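Local atomic coordinates of ornithine decarboxylase (Entamoeba histolytica, PDB entry 4AIB), a protein that probably catalyses the decarboxylation of L-ornithine to putrescine, using pyridoxal 5'-phosphate as cofactor, in the putrescine branch of polyamine biosynthesis. Residues K38-W43 / R260-N265; P48-C53 / F254-G259; E94-S99 / L114-T119; G214-L219 / P249-F254. All coordinates share one frame; numbering follows the deposited sequence.

Interaction 1 (K38-W43 / R260-N265); sequences KAVERW and RYMASN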
loop_
_atom_site.group_PDB
_atom_site.type_symbol
_atom_site.label_atom_id
_atom_site.label_comp_id
_atom_site.label_asym_id
_atom_site.label_seq_id
_atom_site.Cartn_x
_atom_site.Cartn_y
_atom_site.Cartn_z
ATOM N N LYS A 38 -2.494 -23.686 -17.342
ATOM C CA LYS A 38 -3.747 -23.623 -18.096
ATOM C C LYS A 38 -4.027 -22.229 -18.652
ATOM O O LYS A 38 -4.659 -22.094 -19.698
ATOM C CB LYS A 38 -4.928 -24.108 -17.251
ATOM C CG LYS A 38 -5.069 -25.620 -17.206
ATOM C CD LYS A 38 -6.478 -26.033 -16.813
ATOM C CE LYS A 38 -6.694 -27.521 -17.038
ATOM N NZ LYS A 38 -8.117 -27.910 -16.838
ATOM N N ALA A 39 -3.551 -21.204 -17.948
ATOM C CA ALA A 39 -3.687 -19.818 -18.392
ATOM C C ALA A 39 -2.750 -19.500 -19.559
ATOM O O ALA A 39 -3.098 -18.715 -20.444
ATOM C CB ALA A 39 -3.441 -18.862 -17.234
ATOM N N VAL A 40 -1.568 -20.117 -19.550
ATOM C CA VAL A 40 -0.561 -19.906 -20.593
ATOM C C VAL A 40 -0.950 -20.612 -21.895
ATOM O O VAL A 40 -0.922 -19.999 -22.966
ATOM C CB VAL A 40 0.851 -20.345 -20.129
ATOM C CG1 VAL A 40 1.866 -20.215 -21.256
ATOM C CG2 VAL A 40 1.300 -19.520 -18.932
ATOM N N GLU A 41 -1.318 -21.889 -21.801
ATOM C CA GLU A 41 -1.722 -22.665 -22.979
ATOM C C GLU A 41 -3.055 -22.188 -23.570
ATOM O O GLU A 41 -3.336 -22.428 -24.743
ATOM C CB GLU A 41 -1.751 -24.174 -22.683
ATOM C CG GLU A 41 -2.773 -24.622 -21.645
ATOM C CD GLU A 41 -2.902 -26.133 -21.558
ATOM O OE1 GLU A 41 -3.222 -26.767 -22.588
ATOM O OE2 GLU A 41 -2.697 -26.688 -20.457
ATOM N N ARG A 42 -3.859 -21.514 -22.749
ATOM C CA ARG A 42 -5.092 -20.867 -23.200
ATOM C C ARG A 42 -4.761 -19.627 -24.030
ATOM O O ARG A 42 -5.429 -19.341 -25.026
ATOM C CB ARG A 42 -5.957 -20.480 -21.997
ATOM C CG ARG A 42 -7.336 -19.936 -22.333
ATOM C CD ARG A 42 -7.974 -19.300 -21.107
ATOM N NE ARG A 42 -9.315 -18.789 -21.380
ATOM C CZ ARG A 42 -10.039 -18.067 -20.527
ATOM N NH1 ARG A 42 -9.560 -17.753 -19.329
ATOM N NH2 ARG A 42 -11.250 -17.653 -20.877
ATOM N N TRP A 43 -3.727 -18.900 -23.606
ATOM C CA TRP A 43 -3.259 -17.704 -24.305
ATOM C C TRP A 43 -2.609 -18.046 -25.618
ATOM O O TRP A 43 -2.896 -17.417 -26.638
ATOM C CB TRP A 43 -2.291 -16.916 -23.422
ATOM C CG TRP A 43 -1.749 -15.661 -24.067
ATOM C CD1 TRP A 43 -0.786 -15.567 -25.071
ATOM C CD2 TRP A 43 -2.117 -14.270 -23.766
ATOM N NE1 TRP A 43 -0.549 -14.259 -25.404
ATOM C CE2 TRP A 43 -1.310 -13.429 -24.660
ATOM C CE3 TRP A 43 -3.000 -13.659 -22.881
ATOM C CZ2 TRP A 43 -1.400 -12.046 -24.650
ATOM C CZ3 TRP A 43 -3.082 -12.260 -22.881
ATOM C CH2 TRP A 43 -2.300 -11.476 -23.745
ATOM N N ARG A 260 -2.491 -9.274 -14.487
ATOM C CA ARG A 260 -3.649 -9.794 -13.753
ATOM C C ARG A 260 -4.150 -11.128 -14.316
ATOM O O ARG A 260 -4.603 -11.994 -13.566
ATOM C CB ARG A 260 -4.778 -8.753 -13.747
ATOM C CG ARG A 260 -6.055 -9.195 -13.045
ATOM C CD ARG A 260 -7.123 -8.113 -13.079
ATOM N NE ARG A 260 -6.914 -7.102 -12.043
ATOM C CZ ARG A 260 -7.421 -7.164 -10.814
ATOM N NH1 ARG A 260 -8.178 -8.192 -10.446
ATOM N NH2 ARG A 260 -7.170 -6.193 -9.947
ATOM N N TYR A 261 -4.056 -11.281 -15.636
ATOM C CA TYR A 261 -4.480 -12.501 -16.323
ATOM C C TYR A 261 -3.695 -13.733 -15.863
ATOM O O TYR A 261 -4.283 -14.777 -15.575
ATOM C CB TYR A 261 -4.368 -12.319 -17.844
ATOM C CG TYR A 261 -4.627 -13.576 -18.649
ATOM C CD1 TYR A 261 -5.927 -13.983 -18.946
ATOM C CD2 TYR A 261 -3.569 -14.355 -19.121
ATOM C CE1 TYR A 261 -6.166 -15.134 -19.684
ATOM C CE2 TYR A 261 -3.799 -15.507 -19.858
ATOM C CZ TYR A 261 -5.097 -15.891 -20.137
ATOM O OH TYR A 261 -5.325 -17.033 -20.870
ATOM N N MET A 262 -2.372 -13.599 -15.790
ATOM C CA MET A 262 -1.490 -14.711 -15.432
ATOM C C MET A 262 -1.444 -14.968 -13.926
ATOM O O MET A 262 -1.415 -16.120 -13.487
ATOM C CB MET A 262 -0.072 -14.463 -15.959
ATOM C CG MET A 262 0.038 -14.322 -17.471
ATOM S SD MET A 262 -0.255 -15.862 -18.362
ATOM C CE MET A 262 0.112 -15.360 -20.040
ATOM N N ALA A 263 -1.444 -13.890 -13.144
ATOM C CA ALA A 263 -1.237 -13.967 -11.697
ATOM C C ALA A 263 -2.463 -14.413 -10.895
ATOM O O ALA A 263 -2.319 -14.947 -9.793
ATOM C CB ALA A 263 -0.718 -12.635 -11.170
ATOM N N SER A 264 -3.656 -14.196 -11.450
ATOM C CA SER A 264 -4.913 -14.468 -10.743
ATOM C C SER A 264 -5.046 -15.922 -10.290
ATOM O O SER A 264 -5.155 -16.196 -9.097
ATOM C CB SER A 264 -6.121 -14.064 -11.598
ATOM O OG SER A 264 -6.211 -14.852 -12.773
ATOM N N ASN A 265 -5.017 -16.847 -11.243
ATOM C CA ASN A 265 -5.232 -18.262 -10.951
ATOM C C ASN A 265 -3.993 -18.975 -10.407
ATOM O O ASN A 265 -4.002 -20.195 -10.227
ATOM C CB ASN A 265 -5.770 -18.981 -12.193
ATOM C CG ASN A 265 -6.999 -18.304 -12.776
ATOM O OD1 ASN A 265 -7.916 -17.916 -12.051
ATOM N ND2 ASN A 265 -7.021 -18.160 -14.096
#
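The phenol of Y261 reaches across to helix 33-46, and its hydroxyl gives the polar bond of this contact, OH donating to A39 O at 2.8 Å. The donor lies in the carbonyl plane on a lone pair, while W43 N, one helical turn further on, donates to the same oxygen. The carbonyl therefore keeps its place in the helix ladder and still takes a bond from another part of the fold. With CG of Y261 anti to the backbone N (chi1 173°), the ring extends far enough for OH to meet A39 O.

Around this bond the contacts are mostly apolar. W43 CE3 meets Y261 CE2 at 3.6 Å, the two ring planes inclined at 57° in an oblique pair. R42 lies extended past the phenol, its CD 3.5 Å from Y261 OH, and its NE continues to a salt bridge with E233. M262 bends at chi2 and places SD 4.0 Å from V40 CG2, the two side chains crossing at about a right angle; its CE packs near W43 CB, at 4.4 Å.

The helical segments run roughly antiparallel, at 145°, with axes 9.7 Å apart. F232 of helix 232-245 stacks on Y261, L68 of helix 62-70 touches V40 and M262, and P52 and F54 of strand 50-55 receive M262, so the pair fills a buried layer outside the barrel strands.

Interaction 2 (P48-C53 / F254-G259); sequences PTVRPC and FIAEPG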
loop_
_atom_site.group_PDB
_atom_site.type_symbol
_atom_site.label_atom_id
_atom_site.label_comp_id
_atom_site.label_asym_id
_atom_site.label_seq_id
_atom_site.Cartn_x
_atom_site.Cartn_y
_atom_site.Cartn_z
ATOM N N PRO A 48 -1.941 -16.752 -31.067
ATOM C CA PRO A 48 -0.692 -17.376 -31.508
ATOM C C PRO A 48 0.380 -16.377 -31.945
ATOM O O PRO A 48 1.569 -16.640 -31.760
ATOM C CB PRO A 48 -1.129 -18.237 -32.706
ATOM C CG PRO A 48 -2.618 -18.314 -32.631
ATOM C CD PRO A 48 -3.035 -17.016 -32.015
ATOM N N THR A 49 -0.037 -15.246 -32.513
ATOM C CA THR A 49 0.906 -14.261 -33.054
ATOM C C THR A 49 1.380 -13.227 -32.024
ATOM O O THR A 49 2.312 -12.461 -32.292
ATOM C CB THR A 49 0.338 -13.536 -34.295
ATOM O OG1 THR A 49 -0.914 -12.921 -33.969
ATOM C CG2 THR A 49 0.143 -14.512 -35.453
ATOM N N VAL A 50 0.744 -13.212 -30.855
ATOM C CA VAL A 50 1.114 -12.280 -29.787
ATOM C C VAL A 50 1.732 -13.022 -28.601
ATOM O O VAL A 50 1.048 -13.767 -27.893
ATOM C CB VAL A 50 -0.086 -11.418 -29.323
ATOM C CG1 VAL A 50 0.355 -10.393 -28.287
ATOM C CG2 VAL A 50 -0.739 -10.718 -30.507
ATOM N N ARG A 51 3.032 -12.813 -28.399
ATOM C CA ARG A 51 3.765 -13.430 -27.296
ATOM C C ARG A 51 3.547 -12.648 -25.999
ATOM O O ARG A 51 3.754 -11.430 -25.968
ATOM C CB ARG A 51 5.261 -13.516 -27.620
ATOM C CG ARG A 51 6.082 -14.240 -26.564
ATOM C CD ARG A 51 7.572 -14.004 -26.739
ATOM N NE ARG A 51 8.326 -14.485 -25.582
ATOM C CZ ARG A 51 9.654 -14.483 -25.485
ATOM N NH1 ARG A 51 10.404 -14.025 -26.481
ATOM N NH2 ARG A 51 10.235 -14.945 -24.386
ATOM N N PRO A 52 3.132 -13.345 -24.923
ATOM C CA PRO A 52 2.876 -12.677 -23.648
ATOM C C PRO A 52 4.150 -12.372 -22.859
ATOM O O PRO A 52 4.984 -13.256 -22.648
ATOM C CB PRO A 52 2.000 -13.681 -22.895
ATOM C CG PRO A 52 2.391 -15.010 -23.443
ATOM C CD PRO A 52 2.838 -14.791 -24.861
ATOM N N CYS A 53 4.294 -11.117 -22.445
ATOM C CA CYS A 53 5.381 -10.715 -21.561
ATOM C C CYS A 53 4.795 -10.328 -20.211
ATOM O O CYS A 53 4.154 -9.283 -20.077
ATOM C CB CYS A 53 6.181 -9.557 -22.166
ATOM S SG CYS A 53 6.943 -9.936 -23.761
ATOM N N PHE A 254 4.602 -9.075 -32.377
ATOM C CA PHE A 254 3.621 -8.570 -31.420
ATOM C C PHE A 254 3.793 -9.154 -30.022
ATOM O O PHE A 254 3.851 -10.373 -29.844
ATOM C CB PHE A 254 2.198 -8.820 -31.932
ATOM C CG PHE A 254 1.920 -8.204 -33.274
ATOM C CD1 PHE A 254 1.523 -6.875 -33.375
ATOM C CD2 PHE A 254 2.055 -8.950 -34.440
ATOM C CE1 PHE A 254 1.273 -6.300 -34.611
ATOM C CE2 PHE A 254 1.803 -8.383 -35.680
ATOM C CZ PHE A 254 1.410 -7.056 -35.766
ATOM N N ILE A 255 3.884 -8.268 -29.035
ATOM C CA ILE A 255 3.954 -8.674 -27.633
ATOM C C ILE A 255 2.843 -8.016 -26.814
ATOM O O ILE A 255 2.267 -7.008 -27.231
ATOM C CB ILE A 255 5.338 -8.391 -26.996
ATOM C CG1 ILE A 255 5.737 -6.917 -27.162
ATOM C CG2 ILE A 255 6.393 -9.328 -27.575
ATOM C CD1 ILE A 255 6.877 -6.477 -26.267
ATOM N N ALA A 256 2.541 -8.611 -25.662
ATOM C CA ALA A 256 1.548 -8.075 -24.737
ATOM C C ALA A 256 2.129 -8.001 -23.328
ATOM O O ALA A 256 3.182 -8.582 -23.060
ATOM C CB ALA A 256 0.294 -8.934 -24.751
ATOM N N GLU A 257 1.441 -7.291 -22.436
ATOM C CA GLU A 257 1.881 -7.154 -21.045
ATOM C C GLU A 257 0.824 -7.647 -20.041
ATOM O O GLU A 257 0.374 -6.873 -19.188
ATOM C CB GLU A 257 2.262 -5.697 -20.743
ATOM C CG GLU A 257 3.447 -5.154 -21.530
ATOM C CD GLU A 257 3.654 -3.658 -21.334
ATOM O OE1 GLU A 257 2.815 -3.014 -20.664
ATOM O OE2 GLU A 257 4.656 -3.117 -21.851
ATOM N N PRO A 258 0.434 -8.937 -20.120
ATOM C CA PRO A 258 -0.620 -9.396 -19.220
ATOM C C PRO A 258 -0.095 -9.717 -17.820
ATOM O O PRO A 258 0.809 -10.541 -17.664
ATOM C CB PRO A 258 -1.151 -10.657 -19.912
ATOM C CG PRO A 258 -0.051 -11.121 -20.812
ATOM C CD PRO A 258 0.999 -10.050 -20.907
ATOM N N GLY A 259 -0.660 -9.048 -16.818
ATOM C CA GLY A 259 -0.268 -9.249 -15.426
ATOM C C GLY A 259 -1.351 -9.951 -14.633
ATOM O O GLY A 259 -1.159 -11.076 -14.169
#
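R51 and C53 on one strand, and A256 on the other, supply the three backbone N-H groups that join these neighbouring parallel strands. R51 N donates to F254 O at 3.0 Å, A256 N returns a bond to R51 O at 3.1 Å, and C53 N donates to A256 O at 2.8 Å. Such alternation, in which R51 gives to one residue and accepts from the next but one, is the signature of parallel pairing. The last bond approaches from above the plane of its carbonyl, 36° out of it. CA-H...O contacts run between these bonds, and the one from E257 CA to C53 O, at 3.3 Å, carries the association beyond the end of strand 253-256.

Side chains pack on both faces. On the face of V50, P52, F254 and A256, V50 spreads its two methyls: CG2 touches F254 CB, and CG1, anti to the backbone N (chi1 -176°), reaches A256 CB at 3.8 Å. P52 CB meets P258 CG at 3.9 Å. C53 SG packs against I255 CG2 at 3.9 Å.

E257 stands close to D221 and D76; its side chain is also about 9 Å from that of K57, the predicted cofactor lysine, which carries no cofactor here. In the TIM-type barrel these are the first and last strands. Strand 219-221 flanks 253-256 and strand 74-77 flanks 50-55, while W43 of helix 33-46 covers P52, A256 and P258.

Interaction 3 (E94-S99 / L114-T119); sequences EDITYS and LGINHT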
loop_
_atom_site.group_PDB
_atom_site.type_symbol
_atom_site.label_atom_id
_atom_site.label_comp_id
_atom_site.label_asym_id
_atom_site.label_seq_id
_atom_site.Cartn_x
_atom_site.Cartn_y
_atom_site.Cartn_z
ATOM N N GLU A 94 17.262 -10.265 -23.471
ATOM C CA GLU A 94 16.527 -9.954 -24.702
ATOM C C GLU A 94 15.020 -10.162 -24.545
ATOM O O GLU A 94 14.222 -9.485 -25.198
ATOM C CB GLU A 94 17.054 -10.781 -25.880
ATOM C CG GLU A 94 18.413 -10.338 -26.410
ATOM C CD GLU A 94 18.373 -9.000 -27.132
ATOM O OE1 GLU A 94 17.404 -8.741 -27.879
ATOM O OE2 GLU A 94 19.321 -8.206 -26.959
ATOM N N ASP A 95 14.643 -11.097 -23.677
ATOM C CA ASP A 95 13.237 -11.378 -23.390
ATOM C C ASP A 95 12.605 -10.304 -22.502
ATOM O O ASP A 95 11.380 -10.236 -22.376
ATOM C CB ASP A 95 13.088 -12.755 -22.732
ATOM C CG ASP A 95 13.557 -13.890 -23.630
ATOM O OD1 ASP A 95 13.258 -13.865 -24.843
ATOM O OD2 ASP A 95 14.219 -14.816 -23.114
ATOM N N ILE A 96 13.449 -9.470 -21.898
ATOM C CA ILE A 96 13.005 -8.420 -20.981
ATOM C C ILE A 96 12.724 -7.112 -21.724
ATOM O O ILE A 96 13.464 -6.729 -22.632
ATOM C CB ILE A 96 14.052 -8.173 -19.868
ATOM C CG1 ILE A 96 14.371 -9.476 -19.127
ATOM C CG2 ILE A 96 13.571 -7.104 -18.891
ATOM C CD1 ILE A 96 15.606 -9.413 -18.250
ATOM N N THR A 97 11.642 -6.441 -21.339
ATOM C CA THR A 97 11.357 -5.089 -21.821
ATOM C C THR A 97 11.199 -4.113 -20.647
ATOM O O THR A 97 10.294 -4.249 -19.823
ATOM C CB THR A 97 10.148 -5.039 -22.792
ATOM O OG1 THR A 97 9.781 -3.675 -23.038
ATOM C CG2 THR A 97 8.940 -5.798 -22.240
ATOM N N TYR A 98 12.101 -3.139 -20.573
ATOM C CA TYR A 98 12.098 -2.158 -19.490
ATOM C C TYR A 98 10.964 -1.151 -19.680
ATOM O O TYR A 98 11.169 -0.051 -20.201
ATOM C CB TYR A 98 13.466 -1.468 -19.391
ATOM C CG TYR A 98 13.696 -0.649 -18.135
ATOM C CD1 TYR A 98 12.840 -0.747 -17.034
ATOM C CD2 TYR A 98 14.797 0.200 -18.034
ATOM C CE1 TYR A 98 13.061 -0.003 -15.886
ATOM C CE2 TYR A 98 15.028 0.944 -16.888
ATOM C CZ TYR A 98 14.158 0.840 -15.818
ATOM O OH TYR A 98 14.381 1.575 -14.678
ATOM N N SER A 99 9.767 -1.548 -19.252
ATOM C CA SER A 99 8.562 -0.737 -19.412
ATOM C C SER A 99 8.425 0.312 -18.310
ATOM O O SER A 99 7.659 0.144 -17.358
ATOM C CB SER A 99 7.314 -1.624 -19.469
ATOM O OG SER A 99 7.131 -2.334 -18.256
ATOM N N LEU A 114 23.658 -4.281 -17.605
ATOM C CA LEU A 114 23.108 -5.615 -17.374
ATOM C C LEU A 114 22.704 -6.314 -18.671
ATOM O O LEU A 114 22.564 -7.538 -18.701
ATOM C CB LEU A 114 21.933 -5.554 -16.392
ATOM C CG LEU A 114 22.182 -5.960 -14.931
ATOM C CD1 LEU A 114 23.537 -5.505 -14.399
ATOM C CD2 LEU A 114 21.059 -5.443 -14.045
ATOM N N GLY A 115 22.524 -5.534 -19.734
ATOM C CA GLY A 115 22.243 -6.080 -21.060
ATOM C C GLY A 115 20.848 -5.804 -21.587
ATOM O O GLY A 115 20.441 -6.379 -22.599
ATOM N N ILE A 116 20.115 -4.926 -20.903
ATOM C CA ILE A 116 18.760 -4.549 -21.311
ATOM C C ILE A 116 18.817 -3.679 -22.566
ATOM O O ILE A 116 19.605 -2.733 -22.641
ATOM C CB ILE A 116 17.991 -3.831 -20.172
ATOM C CG1 ILE A 116 17.961 -4.694 -18.897
ATOM C CG2 ILE A 116 16.583 -3.436 -20.609
ATOM C CD1 ILE A 116 17.361 -6.080 -19.061
ATOM N N ASN A 117 17.977 -4.015 -23.542
ATOM C CA ASN A 117 18.024 -3.404 -24.867
ATOM C C ASN A 117 16.675 -2.846 -25.344
ATOM O O ASN A 117 16.584 -2.267 -26.431
ATOM C CB ASN A 117 18.562 -4.424 -25.878
ATOM C CG ASN A 117 19.109 -3.775 -27.134
ATOM O OD1 ASN A 117 19.944 -2.872 -27.071
ATOM N ND2 ASN A 117 18.647 -4.243 -28.288
ATOM N N HIS A 118 15.632 -3.017 -24.534
ATOM C CA HIS A 118 14.291 -2.568 -24.908
ATOM C C HIS A 118 13.623 -1.769 -23.823
ATOM O O HIS A 118 13.499 -2.229 -22.686
ATOM C CB HIS A 118 13.422 -3.755 -25.321
ATOM C CG HIS A 118 14.037 -4.617 -26.401
ATOM N ND1 HIS A 118 14.341 -4.141 -27.622
ATOM C CD2 HIS A 118 14.397 -5.963 -26.403
ATOM C CE1 HIS A 118 14.872 -5.126 -28.368
ATOM N NE2 HIS A 118 14.904 -6.242 -27.622
ATOM N N THR A 119 13.188 -0.559 -24.173
ATOM C CA THR A 119 12.525 0.344 -23.227
ATOM C C THR A 119 11.425 1.183 -23.894
ATOM O O THR A 119 11.281 1.167 -25.116
ATOM C CB THR A 119 13.540 1.256 -22.497
ATOM O OG1 THR A 119 12.875 1.974 -21.452
ATOM C CG2 THR A 119 14.187 2.245 -23.462
HETATM O O HOH W 1 16.043 -5.829 -23.594
#
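Y98, the centre of an inverse gamma turn, and T119 bring their backbones together in a single bridge, with CA atoms 4.5 Å apart, and Y98 N donates to H118 O at 2.7 Å with an N-H...O angle of 150°.

T119 adds a side-chain bond beside the backbone one. Its OG1, held anti to the backbone N (chi1 -172°), donates to Y98 O at 2.9 Å in the carbonyl plane, and K103 NZ bonds to the same hydroxyl. Before the bridge the two chains diverge, and a water links them, donating to I96 O at 2.9 Å and accepting from N117 N at 2.7 Å. H118 turns its ring edge to the carbonyl oxygens of E94 and I96. The carboxylate of E94 stands nearly perpendicular to that imidazole (85°), OE1 being 3.5 Å from NE2, whereas ND1 of H118 pairs with D180. The apolar part rests on I116: its CD1 meets I96 CD1 at 3.9 Å, and its CG2 packs against Y98 CB.

Helix 105-114 links the two segments, and G115, with positive phi, marks where the chain turns out of it. Strands 96-98 and 118-121 stand at the two ends of the parallel strand order, so this bridge closes the barrel. Strand 74-77 flanks 96-98, with F75 and C77 touching I96; G138 bonds N117 and T119, and helix 80-88 covers I96, Y98 and I116.

Interaction 4 (G214-L219 / P249-F254); sequences GMKPYL and PERTRF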
loop_
_atom_site.group_PDB
_atom_site.type_symbol
_atom_site.label_atom_id
_atom_site.label_comp_id
_atom_site.label_asym_id
_atom_site.label_seq_id
_atom_site.Cartn_x
_atom_site.Cartn_y
_atom_site.Cartn_z
ATOM N N GLY A 214 12.226 7.029 -41.881
ATOM C CA GLY A 214 13.381 6.192 -42.194
ATOM C C GLY A 214 13.665 5.155 -41.123
ATOM O O GLY A 214 14.748 4.567 -41.091
ATOM N N MET A 215 12.686 4.933 -40.249
ATOM C CA MET A 215 12.808 3.967 -39.159
ATOM C C MET A 215 12.155 2.640 -39.531
ATOM O O MET A 215 11.245 2.598 -40.361
ATOM C CB MET A 215 12.170 4.515 -37.881
ATOM C CG MET A 215 12.832 5.767 -37.330
ATOM S SD MET A 215 11.729 6.672 -36.229
ATOM C CE MET A 215 12.845 7.907 -35.575
ATOM N N LYS A 216 12.628 1.563 -38.908
ATOM C CA LYS A 216 12.072 0.229 -39.118
ATOM C C LYS A 216 11.507 -0.320 -37.800
ATOM O O LYS A 216 12.207 -1.022 -37.066
ATOM C CB LYS A 216 13.134 -0.719 -39.698
ATOM C CG LYS A 216 13.769 -0.258 -41.005
ATOM C CD LYS A 216 12.913 -0.602 -42.216
ATOM C CE LYS A 216 13.426 0.067 -43.484
ATOM N NZ LYS A 216 14.729 -0.485 -43.945
ATOM N N PRO A 217 10.237 0.011 -37.489
ATOM C CA PRO A 217 9.611 -0.449 -36.250
ATOM C C PRO A 217 9.090 -1.878 -36.384
ATOM O O PRO A 217 8.203 -2.140 -37.198
ATOM C CB PRO A 217 8.444 0.533 -36.052
ATOM C CG PRO A 217 8.511 1.511 -37.186
ATOM C CD PRO A 217 9.321 0.861 -38.262
ATOM N N TYR A 218 9.638 -2.787 -35.582
ATOM C CA TYR A 218 9.320 -4.211 -35.696
ATOM C C TYR A 218 8.546 -4.769 -34.496
ATOM O O TYR A 218 8.232 -5.959 -34.456
ATOM C CB TYR A 218 10.604 -5.022 -35.927
ATOM C CG TYR A 218 11.467 -5.201 -34.692
ATOM C CD1 TYR A 218 12.334 -4.193 -34.268
ATOM C CD2 TYR A 218 11.416 -6.381 -33.949
ATOM C CE1 TYR A 218 13.122 -4.355 -33.138
ATOM C CE2 TYR A 218 12.198 -6.551 -32.818
ATOM C CZ TYR A 218 13.050 -5.536 -32.419
ATOM O OH TYR A 218 13.828 -5.705 -31.297
ATOM N N LEU A 219 8.240 -3.915 -33.523
ATOM C CA LEU A 219 7.610 -4.378 -32.290
ATOM C C LEU A 219 6.367 -3.574 -31.921
ATOM O O LEU A 219 6.408 -2.347 -31.846
ATOM C CB LEU A 219 8.624 -4.368 -31.139
ATOM C CG LEU A 219 8.317 -5.166 -29.866
ATOM C CD1 LEU A 219 8.215 -6.658 -30.146
ATOM C CD2 LEU A 219 9.384 -4.897 -28.816
ATOM N N PRO A 249 3.776 -4.569 -41.456
ATOM C CA PRO A 249 4.967 -5.017 -42.184
ATOM C C PRO A 249 5.409 -6.437 -41.819
ATOM O O PRO A 249 5.235 -6.875 -40.679
ATOM C CB PRO A 249 6.030 -4.004 -41.762
ATOM C CG PRO A 249 5.259 -2.754 -41.523
ATOM C CD PRO A 249 3.931 -3.184 -40.963
ATOM N N GLU A 250 5.982 -7.137 -42.794
ATOM C CA GLU A 250 6.356 -8.546 -42.652
ATOM C C GLU A 250 7.281 -8.813 -41.459
ATOM O O GLU A 250 7.202 -9.869 -40.834
ATOM C CB GLU A 250 6.991 -9.051 -43.953
ATOM C CG GLU A 250 6.797 -10.536 -44.228
ATOM C CD GLU A 250 7.890 -11.403 -43.626
ATOM O OE1 GLU A 250 9.086 -11.091 -43.826
ATOM O OE2 GLU A 250 7.552 -12.405 -42.960
ATOM N N ARG A 251 8.134 -7.841 -41.142
ATOM C CA ARG A 251 9.116 -7.965 -40.059
ATOM C C ARG A 251 8.547 -7.775 -38.646
ATOM O O ARG A 251 9.190 -8.164 -37.668
ATOM C CB ARG A 251 10.283 -6.992 -40.279
ATOM C CG ARG A 251 9.862 -5.584 -40.675
ATOM C CD ARG A 251 10.899 -4.544 -40.279
ATOM N NE ARG A 251 10.702 -3.276 -40.984
ATOM C CZ ARG A 251 9.795 -2.356 -40.660
ATOM N NH1 ARG A 251 8.976 -2.543 -39.634
ATOM N NH2 ARG A 251 9.702 -1.240 -41.372
ATOM N N THR A 252 7.355 -7.187 -38.546
ATOM C CA THR A 252 6.773 -6.801 -37.251
ATOM C C THR A 252 6.351 -7.981 -36.375
ATOM O O THR A 252 5.725 -8.930 -36.850
ATOM C CB THR A 252 5.557 -5.864 -37.414
ATOM O OG1 THR A 252 4.571 -6.497 -38.237
ATOM C CG2 THR A 252 5.967 -4.537 -38.035
ATOM N N ARG A 253 6.693 -7.895 -35.092
ATOM C CA ARG A 253 6.310 -8.893 -34.096
ATOM C C ARG A 253 5.440 -8.260 -33.011
ATOM O O ARG A 253 5.531 -7.056 -32.753
ATOM C CB ARG A 253 7.551 -9.550 -33.475
ATOM C CG ARG A 253 8.456 -10.272 -34.467
ATOM C CD ARG A 253 7.800 -11.519 -35.045
ATOM N NE ARG A 253 8.561 -12.072 -36.165
ATOM C CZ ARG A 253 8.359 -11.766 -37.445
ATOM N NH1 ARG A 253 7.412 -10.904 -37.795
ATOM N NH2 ARG A 253 9.109 -12.328 -38.383
ATOM N N PHE A 254 4.602 -9.075 -32.377
ATOM C CA PHE A 254 3.621 -8.570 -31.420
ATOM C C PHE A 254 3.793 -9.154 -30.022
ATOM O O PHE A 254 3.851 -10.373 -29.844
ATOM C CB PHE A 254 2.198 -8.820 -31.932
ATOM C CG PHE A 254 1.920 -8.204 -33.274
ATOM C CD1 PHE A 254 1.523 -6.875 -33.375
ATOM C CD2 PHE A 254 2.055 -8.950 -34.440
ATOM C CE1 PHE A 254 1.273 -6.300 -34.611
ATOM C CE2 PHE A 254 1.803 -8.383 -35.680
ATOM C CZ PHE A 254 1.410 -7.056 -35.766
#
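Two neighbouring parallel strands of the barrel begin here, L219 bridging R253 just after a type I turn from P249 to T252. R253 N donates to Y218 O at 2.6 Å, nearly straight at 172°. The turn is closed at P249 O, which accepts both T252 N at 3.0 Å and T252 OG1 at 2.6 Å, the hydroxyl lying in the carbonyl plane. The guanidinium of R253 folds back along the turn, NH1 donating to E250 O at 3.2 Å and to T252 O.

R251 reaches across instead. Its guanidinium lies between P249 CB over one face and K216 CA over the opposite one, and K216 CD comes to 3.4 Å from NH2. The nearby K216 ammonium is of like charge, but R251 NH2 forms a salt bridge with E211, which probably offsets it.

E211 belongs to helix 194-212, which ends in a Schellman motif at G214 and also packs on P217 and P249. Strand 179-184 flanks L219 on its other side, and helix 164-174 receives M215.

All four contacts lie in the pyridoxal-binding domain, a TIM-type barrel assembled here from segments 15 to 217 residues apart in sequence. Interactions 2, 3 and 4 reach its parallel sheet; 2 and 4, centres 16 Å apart, share strand 253-256. Interaction 1 adds a helix pair, centred 12 Å from interaction 2, which it meets where W43 NE1 probably bonds V50 O. Interaction 3 meets interaction 2 through the R51-D95 salt bridge and interaction 4 at H118 and Y218. Along the chain, interactions 3 then 4 lie inside the loop closed by interaction 2, nested within interaction 1. Interaction 3 joins the outermost strands and interaction 2 the first and last in sequence, together helping to close the barrel.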